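Local coordinates for putative isomerase (Streptomyces coelicolor A3, PDB 2OQH), which probably dehydrates a sugar acid such as D-glucarate, as a member of the enolase superfamily, at residues A103-M108 against Q114-L119; I304-H309 against E336-E341. All blocks are in the same frame, centred on the assembly; numbering follows the deposited sequence.

Interaction 1 (A103-M108 against Q114-L119)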
loop_
_atom_site.group_PDB
_atom_site.type_symbol
_atom_site.label_atom_id
_atom_site.label_comp_id
_atom_site.label_asym_id
_atom_site.label_seq_id
_atom_site.Cartn_x
_atom_site.Cartn_y
_atom_site.Cartn_z
ATOM N N ALA A 103 -11.128 1.446 11.245
ATOM C CA ALA A 103 -11.712 2.190 12.357
ATOM C C ALA A 103 -12.147 1.240 13.466
ATOM O O ALA A 103 -11.971 1.537 14.640
ATOM C CB ALA A 103 -12.899 3.024 11.877
ATOM N N CYS A 104 -12.705 0.092 13.093
ATOM C CA CYS A 104 -13.137 -0.883 14.094
ATOM C C CYS A 104 -11.944 -1.486 14.846
ATOM O O CYS A 104 -12.014 -1.708 16.055
ATOM C CB CYS A 104 -13.965 -1.992 13.434
ATOM S SG CYS A 104 -15.606 -1.477 12.909
ATOM N N TRP A 105 -10.854 -1.759 14.133
ATOM C CA TRP A 105 -9.664 -2.307 14.772
ATOM C C TRP A 105 -9.102 -1.284 15.756
ATOM O O TRP A 105 -8.669 -1.626 16.852
ATOM C CB TRP A 105 -8.595 -2.648 13.729
ATOM C CG TRP A 105 -8.753 -4.019 13.128
ATOM C CD1 TRP A 105 -9.339 -4.335 11.936
ATOM C CD2 TRP A 105 -8.314 -5.256 13.700
ATOM N NE1 TRP A 105 -9.288 -5.694 11.729
ATOM C CE2 TRP A 105 -8.665 -6.284 12.797
ATOM C CE3 TRP A 105 -7.658 -5.598 14.894
ATOM C CZ2 TRP A 105 -8.382 -7.632 13.051
ATOM C CZ3 TRP A 105 -7.378 -6.940 15.148
ATOM C CH2 TRP A 105 -7.740 -7.939 14.228
ATOM N N ASP A 106 -9.095 -0.023 15.340
ATOM C CA ASP A 106 -8.597 1.050 16.187
ATOM C C ASP A 106 -9.454 1.092 17.457
ATOM O O ASP A 106 -8.925 1.165 18.566
ATOM C CB ASP A 106 -8.669 2.372 15.420
ATOM C CG ASP A 106 -8.033 3.532 16.170
ATOM O OD1 ASP A 106 -6.973 3.337 16.812
ATOM O OD2 ASP A 106 -8.592 4.649 16.089
ATOM N N ALA A 107 -10.771 1.022 17.288
ATOM C CA ALA A 107 -11.699 1.036 18.418
ATOM C C ALA A 107 -11.488 -0.187 19.319
ATOM O O ALA A 107 -11.583 -0.088 20.541
ATOM C CB ALA A 107 -13.139 1.074 17.912
HETATM N N MSE A 108 -11.207 -1.337 18.708
HETATM C CA MSE A 108 -10.973 -2.575 19.447
HETATM C C MSE A 108 -9.729 -2.469 20.324
HETATM O O MSE A 108 -9.721 -2.921 21.471
HETATM C CB MSE A 108 -10.808 -3.753 18.474
HETATM C CG MSE A 108 -12.117 -4.319 17.914
HETATM SE SE MSE A 108 -11.763 -5.663 16.534
HETATM C CE MSE A 108 -12.422 -4.685 15.024
ATOM N N GLN A 114 -5.054 -2.258 24.090
ATOM C CA GLN A 114 -3.978 -2.946 23.383
ATOM C C GLN A 114 -3.711 -2.341 22.008
ATOM O O GLN A 114 -4.608 -1.798 21.369
ATOM C CB GLN A 114 -4.335 -4.425 23.212
ATOM C CG GLN A 114 -4.574 -5.165 24.516
ATOM C CD GLN A 114 -3.305 -5.371 25.328
ATOM O OE1 GLN A 114 -3.361 -5.805 26.476
ATOM N NE2 GLN A 114 -2.159 -5.073 24.734
ATOM N N SER A 115 -2.466 -2.440 21.558
ATOM C CA SER A 115 -2.097 -1.924 20.247
ATOM C C SER A 115 -2.693 -2.861 19.205
ATOM O O SER A 115 -2.855 -4.052 19.471
ATOM C CB SER A 115 -0.582 -1.916 20.093
ATOM O OG SER A 115 -0.060 -3.230 20.222
ATOM N N VAL A 116 -3.027 -2.339 18.031
ATOM C CA VAL A 116 -3.575 -3.195 16.993
ATOM C C VAL A 116 -2.546 -4.281 16.684
ATOM O O VAL A 116 -2.902 -5.408 16.351
ATOM C CB VAL A 116 -3.898 -2.412 15.712
ATOM C CG1 VAL A 116 -4.213 -3.382 14.580
ATOM C CG2 VAL A 116 -5.091 -1.498 15.957
ATOM N N THR A 117 -1.270 -3.936 16.815
ATOM C CA THR A 117 -0.191 -4.886 16.563
ATOM C C THR A 117 -0.312 -6.104 17.472
ATOM O O THR A 117 -0.182 -7.246 17.020
ATOM C CB THR A 117 1.177 -4.242 16.801
ATOM O OG1 THR A 117 1.334 -3.123 15.919
ATOM C CG2 THR A 117 2.291 -5.254 16.556
ATOM N N ASP A 118 -0.557 -5.861 18.758
ATOM C CA ASP A 118 -0.698 -6.954 19.714
ATOM C C ASP A 118 -1.974 -7.758 19.486
ATOM O O ASP A 118 -2.079 -8.897 19.930
ATOM C CB ASP A 118 -0.680 -6.429 21.156
ATOM C CG ASP A 118 0.729 -6.261 21.701
ATOM O OD1 ASP A 118 1.672 -6.837 21.110
ATOM O OD2 ASP A 118 0.894 -5.567 22.732
ATOM N N LEU A 119 -2.952 -7.171 18.808
ATOM C CA LEU A 119 -4.178 -7.904 18.541
ATOM C C LEU A 119 -4.018 -8.731 17.258
ATOM O O LEU A 119 -4.857 -9.570 16.942
ATOM C CB LEU A 119 -5.361 -6.937 18.429
ATOM C CG LEU A 119 -5.721 -6.213 19.742
ATOM C CD1 LEU A 119 -6.863 -5.233 19.513
ATOM C CD2 LEU A 119 -6.095 -7.233 20.812
#

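Interaction 2 (I304-H309 against E336-E341)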
loop_
_atom_site.group_PDB
_atom_site.type_symbol
_atom_site.label_atom_id
_atom_site.label_comp_id
_atom_site.label_asym_id
_atom_site.label_seq_id
_atom_site.Cartn_x
_atom_site.Cartn_y
_atom_site.Cartn_z
ATOM N N ILE A 304 -2.916 7.948 9.294
ATOM C CA ILE A 304 -3.792 6.912 9.830
ATOM C C ILE A 304 -3.644 5.606 9.040
ATOM O O ILE A 304 -3.413 4.547 9.621
ATOM C CB ILE A 304 -5.264 7.374 9.814
ATOM C CG1 ILE A 304 -5.417 8.631 10.680
ATOM C CG2 ILE A 304 -6.171 6.264 10.348
ATOM C CD1 ILE A 304 -6.810 9.245 10.631
ATOM N N ALA A 305 -3.753 5.696 7.718
ATOM C CA ALA A 305 -3.635 4.523 6.858
ATOM C C ALA A 305 -2.275 3.846 7.021
ATOM O O ALA A 305 -2.196 2.620 7.170
ATOM C CB ALA A 305 -3.859 4.917 5.407
ATOM N N THR A 306 -1.210 4.642 6.995
ATOM C CA THR A 306 0.134 4.107 7.151
ATOM C C THR A 306 0.275 3.402 8.498
ATOM O O THR A 306 0.943 2.377 8.603
ATOM C CB THR A 306 1.202 5.219 7.061
ATOM O OG1 THR A 306 1.174 5.804 5.756
ATOM C CG2 THR A 306 2.588 4.650 7.321
ATOM N N ALA A 307 -0.359 3.957 9.527
ATOM C CA ALA A 307 -0.310 3.372 10.864
ATOM C C ALA A 307 -0.900 1.956 10.847
ATOM O O ALA A 307 -0.358 1.038 11.465
ATOM C CB ALA A 307 -1.080 4.256 11.848
ATOM N N ALA A 308 -2.011 1.785 10.138
ATOM C CA ALA A 308 -2.652 0.478 10.038
ATOM C C ALA A 308 -1.694 -0.497 9.344
ATOM O O ALA A 308 -1.531 -1.635 9.777
ATOM C CB ALA A 308 -3.948 0.597 9.257
ATOM N N HIS A 309 -1.054 -0.038 8.273
ATOM C CA HIS A 309 -0.112 -0.876 7.540
ATOM C C HIS A 309 1.091 -1.278 8.391
ATOM O O HIS A 309 1.554 -2.418 8.328
ATOM C CB HIS A 309 0.365 -0.157 6.276
ATOM C CG HIS A 309 -0.517 -0.382 5.088
ATOM N ND1 HIS A 309 -1.533 -1.313 5.083
ATOM C CD2 HIS A 309 -0.494 0.158 3.847
ATOM C CE1 HIS A 309 -2.096 -1.342 3.887
ATOM N NE2 HIS A 309 -1.483 -0.458 3.120
ATOM N N GLU A 336 -0.539 13.197 14.431
ATOM C CA GLU A 336 0.857 13.512 14.684
ATOM C C GLU A 336 1.733 12.707 13.727
ATOM O O GLU A 336 1.476 11.527 13.480
ATOM C CB GLU A 336 1.203 13.177 16.132
ATOM C CG GLU A 336 0.546 14.110 17.130
ATOM C CD GLU A 336 1.281 15.439 17.232
ATOM O OE1 GLU A 336 2.375 15.466 17.847
ATOM O OE2 GLU A 336 0.776 16.450 16.685
ATOM N N PRO A 337 2.786 13.333 13.178
ATOM C CA PRO A 337 3.678 12.629 12.249
ATOM C C PRO A 337 4.237 11.308 12.796
ATOM O O PRO A 337 4.576 11.195 13.979
ATOM C CB PRO A 337 4.789 13.649 11.989
ATOM C CG PRO A 337 4.081 14.966 12.146
ATOM C CD PRO A 337 3.228 14.727 13.372
ATOM N N LEU A 338 4.327 10.310 11.922
ATOM C CA LEU A 338 4.869 9.016 12.302
ATOM C C LEU A 338 6.387 9.157 12.271
ATOM O O LEU A 338 6.919 10.028 11.589
ATOM C CB LEU A 338 4.427 7.943 11.306
ATOM C CG LEU A 338 2.919 7.745 11.167
ATOM C CD1 LEU A 338 2.649 6.761 10.032
ATOM C CD2 LEU A 338 2.334 7.238 12.479
ATOM N N HIS A 339 7.079 8.290 13.000
ATOM C CA HIS A 339 8.532 8.345 13.074
ATOM C C HIS A 339 9.225 7.723 11.862
ATOM O O HIS A 339 9.394 6.504 11.792
ATOM C CB HIS A 339 8.997 7.651 14.358
ATOM C CG HIS A 339 10.416 7.946 14.728
ATOM N ND1 HIS A 339 11.491 7.464 14.014
ATOM C CD2 HIS A 339 10.936 8.683 15.740
ATOM C CE1 HIS A 339 12.612 7.890 14.568
ATOM N NE2 HIS A 339 12.305 8.632 15.616
ATOM N N LEU A 340 9.618 8.569 10.908
ATOM C CA LEU A 340 10.314 8.122 9.699
ATOM C C LEU A 340 11.748 8.622 9.775
ATOM O O LEU A 340 11.999 9.824 9.668
ATOM C CB LEU A 340 9.647 8.688 8.438
ATOM C CG LEU A 340 10.425 8.472 7.132
ATOM C CD1 LEU A 340 10.646 6.989 6.882
ATOM C CD2 LEU A 340 9.660 9.101 5.977
ATOM N N GLU A 341 12.688 7.697 9.950
ATOM C CA GLU A 341 14.090 8.066 10.075
ATOM C C GLU A 341 15.016 7.085 9.367
ATOM O O GLU A 341 14.905 5.870 9.545
ATOM C CB GLU A 341 14.469 8.117 11.562
ATOM C CG GLU A 341 15.901 8.573 11.861
ATOM C CD GLU A 341 16.315 8.270 13.301
ATOM O OE1 GLU A 341 15.441 8.301 14.195
ATOM O OE2 GLU A 341 17.516 8.009 13.546
#

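Interaction 1 (A103-M108 against Q114-L119)
Val-116 and Leu-119 both reach the indole of Trp-105, and they do so from different directions. The six-membered ring presents its edge to Leu-119: CB of Leu-119 lies close to the ring plane, 3.9 Å from Trp-105 CZ3. The side chain of Val-116 crosses that of Trp-105 at about a right angle, with Val-116 CG1 4.1 Å from Trp-105 CE3. The two methyls of Val-116 divide the work. CG1 stands anti to the backbone N (chi1 169°) and serves the ring, whereas CG2 is directed at the helix backbone, 3.7 Å from Trp-105 O. No hydrogen bond crosses between the segments; the contacts are van der Waals, between side chains and against the helix backbone.

Residues 103-108 belong to the long helix 85-112 of the enolase-type N-terminal domain, whose end packs here against 116-119, the short, weakly bonded helical turn that follows it in the chain. Ser-115 occupies the N-cap of that turn. Its OG accepts from Asp-118 N at 3.1 Å, with an N-H...O angle of 154°, while the CB of Ser-115 points away from helix 85-112.

Leu-119 extends beyond the indole: its CG is anti to the carbonyl carbon (chi1 -67°), and this together with an extended second torsion carries CD1 to the backbone of Met-108, 4.1 Å from Met-108 C. Met-108, a selenomethionine in the crystal, folds back along its own helix and sets CE 4.2 Å above one face of the Trp-105 ring, offset toward the rim. Leu-75 of helix 75-81 also touches Trp-105 and Met-108. The CB of Asp-106 points away from 114-119; OD1 accepts a hydrogen bond from Leu-353 N and OD2 one from Trp-47 N.

Interaction 2 (I304-H309 against E336-E341)
Leu-338 puts one methyl against Thr-306, joining a loop near the end of the barrel domain to helix 303-315. This helix follows strand 293-296 in the modified TIM barrel of the enolase superfamily, and residues 336-341 run from loop into the short strand 340-341, which pairs antiparallel with 344-346.

The apolar contact is narrow: the segments bury 108 Å² in all, and a single branch of Leu-338 makes the close approaches. CD1 of Leu-338 lies 3.4 Å from Thr-306 CG2, tighter than usual for two carbons, and 3.6 Å from Thr-306 CB. The two side chains meet at a slant. On the threonine, CG2 is anti to the backbone N (chi1 -64°, measured to OG1), which presents the methyl to the leucine. Ala-307 adds backbone contact, its N 4.1 Å from Leu-338 CD1. Leu-345 of strand 344-346 and Tyr-327 also touch Thr-306, which is buried.

Polar interactions lie beside this contact, and none bridges the two segments. The hydroxyl of Thr-306 hydrogen-bonds to Leu-302 O, one turn back in the chain, which satisfies the buried OG1 and helps fix the side chain's rotation. On the loop side, Leu-338 N is hydrogen-bonded to Tyr-327 OH. The tyrosine thus meets both partners, packing on Thr-306 and binding the backbone of Leu-338.

Within the helix, Ala-308 N bonds to Ile-304 O and His-309 N to Ala-305 O, each at 3.1 Å; the same Ala-305 O also receives Tyr-272 OH.

How the interactions relate
From the N terminus, the chain first meets interaction 1, where helix 85-112 and the turn at 116-119 close a short loop with five residues between the segments. It then runs through the barrel strands and helices before interaction 2 opens on helix 303-315 and closes a wider loop, of 26 intervening residues, at 336-341. The two are in series and neither nest nor cross. Interaction 1 joins the last long helix of the N-terminal domain to the turn after it; interaction 2 joins a barrel helix to a late loop of the same domain. Their centres are 15 Å apart and their nearest atoms about 6 Å, without touching. Helix 303-315 connects them indirectly, since its Ala-311 touches Val-116 and Thr-117.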